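Local atomic coordinates of type III Pentaketide Synthase (Neurospora crassa, PDB entry 3EUO), a protein that probably acts as an acyltransferase of the chalcone and stilbene synthase family, a type III polyketide synthase that builds pentaketides. Residues Y285-H296 and V356-F365. Numbering follows the deposited sequence.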
ATOM      1  N   TYR A 285      27.623  22.377  -9.570  1.00 24.59           N
ATOM      2  CA  TYR A 285      26.256  21.961  -9.250  1.00 24.63           C
ATOM      3  C   TYR A 285      25.804  22.612  -7.947  1.00 25.31           C
ATOM      4  O   TYR A 285      25.810  21.991  -6.884  1.00 25.33           O
ATOM      5  CB  TYR A 285      26.145  20.428  -9.219  1.00 24.23           C
ATOM      6  CG  TYR A 285      26.402  19.822 -10.577  1.00 23.19           C
ATOM      7  CD1 TYR A 285      25.361  19.658 -11.497  1.00 22.28           C
ATOM      8  CD2 TYR A 285      27.692  19.455 -10.967  1.00 22.84           C
ATOM      9  CE1 TYR A 285      25.598  19.125 -12.753  1.00 22.40           C
ATOM     10  CE2 TYR A 285      27.937  18.922 -12.224  1.00 22.33           C
ATOM     11  CZ  TYR A 285      26.891  18.764 -13.111  1.00 22.82           C
ATOM     12  OH  TYR A 285      27.133  18.236 -14.351  1.00 22.91           O
ATOM     13  N   GLN A 286      25.423  23.882  -8.060  1.00 25.88           N
ATOM     14  CA  GLN A 286      25.111  24.733  -6.913  1.00 27.03           C
ATOM     15  C   GLN A 286      23.749  25.397  -7.016  1.00 26.69           C
ATOM     16  O   GLN A 286      23.130  25.713  -5.998  1.00 27.31           O
ATOM     17  CB  GLN A 286      26.160  25.835  -6.780  1.00 27.52           C
ATOM     18  CG  GLN A 286      27.255  25.551  -5.776  1.00 30.49           C
ATOM     19  CD  GLN A 286      27.667  26.806  -5.012  1.00 33.72           C
ATOM     20  OE1 GLN A 286      28.081  26.734  -3.855  1.00 36.05           O
ATOM     21  NE2 GLN A 286      27.552  27.962  -5.658  1.00 35.87           N
ATOM     22  N   LYS A 287      23.300  25.632  -8.246  1.00 26.33           N
ATOM     23  CA  LYS A 287      22.054  26.361  -8.491  1.00 25.97           C
ATOM     24  C   LYS A 287      21.098  25.521  -9.350  1.00 24.93           C
ATOM     25  O   LYS A 287      21.549  24.629 -10.065  1.00 24.32           O
ATOM     26  CB  LYS A 287      22.342  27.732  -9.130  1.00 26.15           C
ATOM     27  CG  LYS A 287      22.874  27.688 -10.560  1.00 26.93           C
ATOM     28  CD  LYS A 287      23.040  29.089 -11.159  1.00 27.29           C
ATOM     29  CE  LYS A 287      23.699  29.037 -12.528  1.00 28.55           C
ATOM     30  NZ  LYS A 287      25.096  28.513 -12.456  1.00 29.36           N
ATOM     31  N   PRO A 288      19.778  25.789  -9.262  1.00 24.11           N
ATOM     32  CA  PRO A 288      18.770  24.989  -9.980  1.00 23.38           C
ATOM     33  C   PRO A 288      19.102  24.730 -11.454  1.00 22.53           C
ATOM     34  O   PRO A 288      18.998  23.591 -11.916  1.00 22.41           O
ATOM     35  CB  PRO A 288      17.502  25.837  -9.850  1.00 23.38           C
ATOM     36  CG  PRO A 288      17.680  26.555  -8.568  1.00 24.04           C
ATOM     37  CD  PRO A 288      19.149  26.855  -8.456  1.00 24.30           C
ATOM     38  N   ALA A 289      19.519  25.773 -12.171  1.00 21.94           N
ATOM     39  CA  ALA A 289      19.854  25.666 -13.592  1.00 21.20           C
ATOM     40  C   ALA A 289      21.078  24.785 -13.870  1.00 20.57           C
ATOM     41  O   ALA A 289      21.308  24.394 -15.014  1.00 20.13           O
ATOM     42  CB  ALA A 289      20.035  27.060 -14.206  1.00 21.49           C
ATOM     43  N   ASP A 290      21.855  24.473 -12.829  1.00 19.75           N
ATOM     44  CA  ASP A 290      23.013  23.578 -12.960  1.00 19.22           C
ATOM     45  C   ASP A 290      22.612  22.123 -13.197  1.00 18.52           C
ATOM     46  O   ASP A 290      23.412  21.339 -13.696  1.00 18.13           O
ATOM     47  CB  ASP A 290      23.908  23.635 -11.710  1.00 19.60           C
ATOM     48  CG  ASP A 290      24.626  24.971 -11.542  1.00 20.95           C
ATOM     49  OD1 ASP A 290      24.773  25.727 -12.528  1.00 21.09           O
ATOM     50  OD2 ASP A 290      25.064  25.262 -10.406  1.00 22.68           O
ATOM     51  N   PHE A 291      21.387  21.761 -12.818  1.00 17.64           N
ATOM     52  CA  PHE A 291      20.951  20.362 -12.856  1.00 17.21           C
ATOM     53  C   PHE A 291      20.053  20.073 -14.044  1.00 17.29           C
ATOM     54  O   PHE A 291      19.453  20.987 -14.623  1.00 16.98           O
ATOM     55  CB  PHE A 291      20.175  20.009 -11.577  1.00 17.18           C
ATOM     56  CG  PHE A 291      20.956  20.218 -10.316  1.00 16.69           C
ATOM     57  CD1 PHE A 291      21.709  19.180  -9.770  1.00 16.62           C
ATOM     58  CD2 PHE A 291      20.946  21.452  -9.673  1.00 16.68           C
ATOM     59  CE1 PHE A 291      22.442  19.370  -8.599  1.00 16.07           C
ATOM     60  CE2 PHE A 291      21.672  21.649  -8.493  1.00 17.39           C
ATOM     61  CZ  PHE A 291      22.423  20.602  -7.962  1.00 16.17           C
ATOM     62  N   ASP A 292      19.968  18.792 -14.399  1.00 17.05           N
ATOM     63  CA  ASP A 292      18.872  18.300 -15.220  1.00 17.02           C
ATOM     64  C   ASP A 292      17.714  18.003 -14.285  1.00 16.81           C
ATOM     65  O   ASP A 292      17.925  17.607 -13.147  1.00 16.48           O
ATOM     66  CB  ASP A 292      19.283  17.051 -15.988  1.00 16.90           C
ATOM     67  CG  ASP A 292      19.948  17.380 -17.320  1.00 17.83           C
ATOM     68  OD1 ASP A 292      19.657  18.462 -17.887  1.00 18.58           O
ATOM     69  OD2 ASP A 292      20.760  16.556 -17.795  1.00 18.69           O
ATOM     70  N   TRP A 293      16.498  18.207 -14.772  1.00 16.78           N
ATOM     71  CA  TRP A 293      15.311  18.107 -13.945  1.00 16.67           C
ATOM     72  C   TRP A 293      14.337  17.073 -14.505  1.00 16.80           C
ATOM     73  O   TRP A 293      13.754  17.258 -15.581  1.00 16.94           O
ATOM     74  CB  TRP A 293      14.643  19.475 -13.827  1.00 17.19           C
ATOM     75  CG  TRP A 293      15.277  20.385 -12.818  1.00 17.20           C
ATOM     76  CD1 TRP A 293      16.448  21.076 -12.952  1.00 17.59           C
ATOM     77  CD2 TRP A 293      14.755  20.722 -11.533  1.00 17.20           C
ATOM     78  NE1 TRP A 293      16.694  21.815 -11.817  1.00 17.73           N
ATOM     79  CE2 TRP A 293      15.672  21.610 -10.926  1.00 17.78           C
ATOM     80  CE3 TRP A 293      13.604  20.348 -10.827  1.00 18.64           C
ATOM     81  CZ2 TRP A 293      15.469  22.140  -9.648  1.00 17.79           C
ATOM     82  CZ3 TRP A 293      13.403  20.870  -9.556  1.00 17.98           C
ATOM     83  CH2 TRP A 293      14.330  21.762  -8.983  1.00 17.67           C
ATOM     84  N   ALA A 294      14.194  15.968 -13.781  1.00 16.45           N
ATOM     85  CA  ALA A 294      13.233  14.940 -14.134  1.00 16.08           C
ATOM     86  C   ALA A 294      11.949  15.249 -13.361  1.00 16.13           C
ATOM     87  O   ALA A 294      11.748  14.756 -12.246  1.00 15.59           O
ATOM     88  CB  ALA A 294      13.775  13.559 -13.760  1.00 16.44           C
ATOM     89  N   MET A 295      11.099  16.094 -13.943  1.00 16.07           N
ATOM     90  CA  MET A 295       9.837  16.470 -13.308  1.00 16.34           C
ATOM     91  C   MET A 295       8.714  15.546 -13.750  1.00 16.22           C
ATOM     92  O   MET A 295       8.634  15.191 -14.925  1.00 16.23           O
ATOM     93  CB  MET A 295       9.465  17.908 -13.685  1.00 16.83           C
ATOM     94  CG  MET A 295       8.175  18.423 -13.044  1.00 19.09           C
ATOM     95  SD  MET A 295       8.364  18.855 -11.298  1.00 26.15           S
ATOM     96  CE  MET A 295       9.909  19.765 -11.406  1.00 18.47           C
ATOM     97  N   HIS A 296       7.844  15.163 -12.818  1.00 15.89           N
ATOM     98  CA  HIS A 296       6.613  14.489 -13.204  1.00 16.38           C
ATOM     99  C   HIS A 296       5.695  15.536 -13.831  1.00 16.32           C
ATOM    100  O   HIS A 296       5.345  16.525 -13.176  1.00 16.21           O
ATOM    101  CB  HIS A 296       5.905  13.831 -12.019  1.00 16.39           C
ATOM    102  CG  HIS A 296       4.579  13.241 -12.387  1.00 17.87           C
ATOM    103  ND1 HIS A 296       3.380  13.737 -11.919  1.00 19.68           N
ATOM    104  CD2 HIS A 296       4.265  12.228 -13.226  1.00 17.48           C
ATOM    105  CE1 HIS A 296       2.386  13.038 -12.437  1.00 18.06           C
ATOM    106  NE2 HIS A 296       2.897  12.112 -13.229  1.00 19.53           N
ATOM    107  N   VAL A 356      25.070  17.888 -20.894  1.00 26.40           N
ATOM    108  CA  VAL A 356      24.349  16.812 -20.223  1.00 25.22           C
ATOM    109  C   VAL A 356      24.843  16.778 -18.785  1.00 24.03           C
ATOM    110  O   VAL A 356      26.040  16.597 -18.536  1.00 23.66           O
ATOM    111  CB  VAL A 356      24.598  15.446 -20.893  1.00 25.29           C
ATOM    112  CG1 VAL A 356      23.882  14.331 -20.138  1.00 25.35           C
ATOM    113  CG2 VAL A 356      24.152  15.474 -22.345  1.00 25.56           C
ATOM    114  N   LYS A 357      23.918  16.954 -17.847  1.00 22.65           N
ATOM    115  CA  LYS A 357      24.278  17.125 -16.444  1.00 21.61           C
ATOM    116  C   LYS A 357      24.554  15.807 -15.731  1.00 21.03           C
ATOM    117  O   LYS A 357      23.922  14.785 -16.007  1.00 20.61           O
ATOM    118  CB  LYS A 357      23.205  17.931 -15.706  1.00 21.69           C
ATOM    119  CG  LYS A 357      22.898  19.293 -16.337  1.00 21.66           C
ATOM    120  CD  LYS A 357      24.168  20.113 -16.623  1.00 22.68           C
ATOM    121  CE  LYS A 357      23.833  21.548 -17.023  1.00 23.22           C
ATOM    122  NZ  LYS A 357      23.005  21.630 -18.252  1.00 24.40           N
ATOM    123  N   GLU A 358      25.506  15.858 -14.805  1.00 19.84           N
ATOM    124  CA  GLU A 358      25.919  14.707 -14.012  1.00 19.63           C
ATOM    125  C   GLU A 358      24.965  14.472 -12.844  1.00 18.57           C
ATOM    126  O   GLU A 358      24.969  13.397 -12.235  1.00 18.04           O
ATOM    127  CB  GLU A 358      27.332  14.950 -13.487  1.00 19.97           C
ATOM    128  CG  GLU A 358      28.109  13.701 -13.157  1.00 23.62           C
ATOM    129  CD  GLU A 358      29.609  13.868 -13.362  1.00 26.41           C
ATOM    130  OE1 GLU A 358      30.043  14.884 -13.958  1.00 28.16           O
ATOM    131  OE2 GLU A 358      30.353  12.966 -12.932  1.00 28.80           O
ATOM    132  N   TYR A 359      24.166  15.486 -12.526  1.00 17.50           N
ATOM    133  CA  TYR A 359      23.259  15.424 -11.387  1.00 17.28           C
ATOM    134  C   TYR A 359      21.852  15.798 -11.807  1.00 16.84           C
ATOM    135  O   TYR A 359      21.641  16.775 -12.531  1.00 16.84           O
ATOM    136  CB  TYR A 359      23.751  16.310 -10.238  1.00 17.53           C
ATOM    137  CG  TYR A 359      25.070  15.852  -9.660  1.00 18.14           C
ATOM    138  CD1 TYR A 359      25.114  14.967  -8.578  1.00 17.69           C
ATOM    139  CD2 TYR A 359      26.279  16.294 -10.201  1.00 18.51           C
ATOM    140  CE1 TYR A 359      26.328  14.531  -8.057  1.00 18.85           C
ATOM    141  CE2 TYR A 359      27.493  15.859  -9.689  1.00 17.76           C
ATOM    142  CZ  TYR A 359      27.509  14.992  -8.613  1.00 18.47           C
ATOM    143  OH  TYR A 359      28.712  14.567  -8.107  1.00 19.40           O
ATOM    144  N   VAL A 360      20.890  15.010 -11.333  1.00 16.22           N
ATOM    145  CA  VAL A 360      19.510  15.092 -11.787  1.00 15.44           C
ATOM    146  C   VAL A 360      18.596  15.221 -10.579  1.00 14.96           C
ATOM    147  O   VAL A 360      18.688  14.441  -9.628  1.00 14.78           O
ATOM    148  CB  VAL A 360      19.114  13.832 -12.614  1.00 15.35           C
ATOM    149  CG1 VAL A 360      17.720  13.971 -13.203  1.00 15.16           C
ATOM    150  CG2 VAL A 360      20.132  13.570 -13.720  1.00 15.89           C
ATOM    151  N   VAL A 361      17.727  16.223 -10.611  1.00 14.46           N
ATOM    152  CA  VAL A 361      16.739  16.384  -9.561  1.00 14.26           C
ATOM    153  C   VAL A 361      15.443  15.736 -10.036  1.00 14.38           C
ATOM    154  O   VAL A 361      14.943  16.077 -11.110  1.00 14.03           O
ATOM    155  CB  VAL A 361      16.517  17.877  -9.220  1.00 14.40           C
ATOM    156  CG1 VAL A 361      15.436  18.033  -8.171  1.00 13.87           C
ATOM    157  CG2 VAL A 361      17.818  18.511  -8.733  1.00 15.28           C
ATOM    158  N   GLY A 362      14.916  14.799  -9.245  1.00 13.87           N
ATOM    159  CA  GLY A 362      13.628  14.181  -9.539  1.00 14.86           C
ATOM    160  C   GLY A 362      12.572  14.857  -8.686  1.00 14.63           C
ATOM    161  O   GLY A 362      12.831  15.175  -7.531  1.00 14.06           O
ATOM    162  N   CYS A 363      11.396  15.100  -9.259  1.00 15.62           N
ATOM    163  CA  CYS A 363      10.321  15.765  -8.526  1.00 15.65           C
ATOM    164  C   CYS A 363       8.947  15.283  -8.993  1.00 15.54           C
ATOM    165  O   CYS A 363       8.717  15.095 -10.191  1.00 15.62           O
ATOM    166  CB  CYS A 363      10.444  17.282  -8.673  1.00 15.79           C
ATOM    167  SG  CYS A 363       9.271  18.228  -7.677  1.00 18.62           S
ATOM    168  N   ALA A 364       8.045  15.079  -8.032  1.00 15.32           N
ATOM    169  CA  ALA A 364       6.681  14.637  -8.304  1.00 15.00           C
ATOM    170  C   ALA A 364       5.756  15.113  -7.184  1.00 15.04           C
ATOM    171  O   ALA A 364       6.178  15.218  -6.032  1.00 15.08           O
ATOM    172  CB  ALA A 364       6.618  13.112  -8.422  1.00 15.02           C
ATOM    173  N   PHE A 365       4.508  15.417  -7.534  1.00 15.17           N
ATOM    174  CA  PHE A 365       3.477  15.754  -6.548  1.00 15.88           C
ATOM    175  C   PHE A 365       2.297  14.829  -6.752  1.00 15.24           C
ATOM    176  O   PHE A 365       2.041  14.382  -7.882  1.00 14.89           O
ATOM    177  CB  PHE A 365       2.974  17.199  -6.714  1.00 16.97           C
ATOM    178  CG  PHE A 365       4.063  18.223  -6.861  1.00 20.00           C
ATOM    179  CD1 PHE A 365       4.612  18.840  -5.739  1.00 22.74           C
ATOM    180  CD2 PHE A 365       4.527  18.588  -8.118  1.00 22.13           C
ATOM    181  CE1 PHE A 365       5.622  19.793  -5.873  1.00 23.73           C
ATOM    182  CE2 PHE A 365       5.541  19.537  -8.266  1.00 23.26           C
ATOM    183  CZ  PHE A 365       6.087  20.140  -7.137  1.00 21.58           C
TER
HETATM  184  O   HOH W   1      29.478  17.732 -15.099  1.00 27.00           O
HETATM  185  O   HOH W   2      20.504  21.141 -17.386  1.00 20.58           O
HETATM  186  O   HOH W   3      21.474  14.141 -17.159  1.00 19.97           O
HETATM  187  O   HOH W   4       4.939  16.798 -10.523  1.00 24.25           O
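Tyr285 lays one ring face against the edge of Tyr359, whose CD2 sits over the ring centre in an edge-to-face pair with planes at 61°. The OH of Tyr285 accepts a nearly straight hydrogen bond from Glu358 N (2.9 Å, 170°). Replacing this tyrosine by an alanine would remove hydroxyl and ring, and is likely to leave Glu358 N without that acceptor and the Tyr359 edge without a face to meet. Farther along, Asp290 O rests against the bent aliphatic chain of Lys357, and Phe291 brings its ring edge to Tyr359 CB (CD1 to CB 3.6 Å). Asp292 receives Lys357 N on OD2 from above the carboxylate plane, while OD1 forms a salt bridge with Arg318 and shares a water with Lys357 NZ, which also bonds Lys355 O. In the main chain, Asp292 N bonds Tyr359 O and Asp292 O takes Val361 N; Ala294 N and O likewise pair with Val361 O and Cys363 N, and His296 N ends the series on Cys363 O (2.8 Å). Trp293 has CG anti to its carbonyl carbon (chi1 -80°), which lays the indole alongside Val361; CG1 of that valine sits over the face of the six-membered ring, 3.9 Å from its centroid, a CH-pi contact. Met295 curls SD onto Cys363 CB (3.7 Å). Strand 292-295 thus runs parallel to strand 359-365, after a largely helical crossover, as an outermost strand of the mixed sheet in a thiolase-like fold.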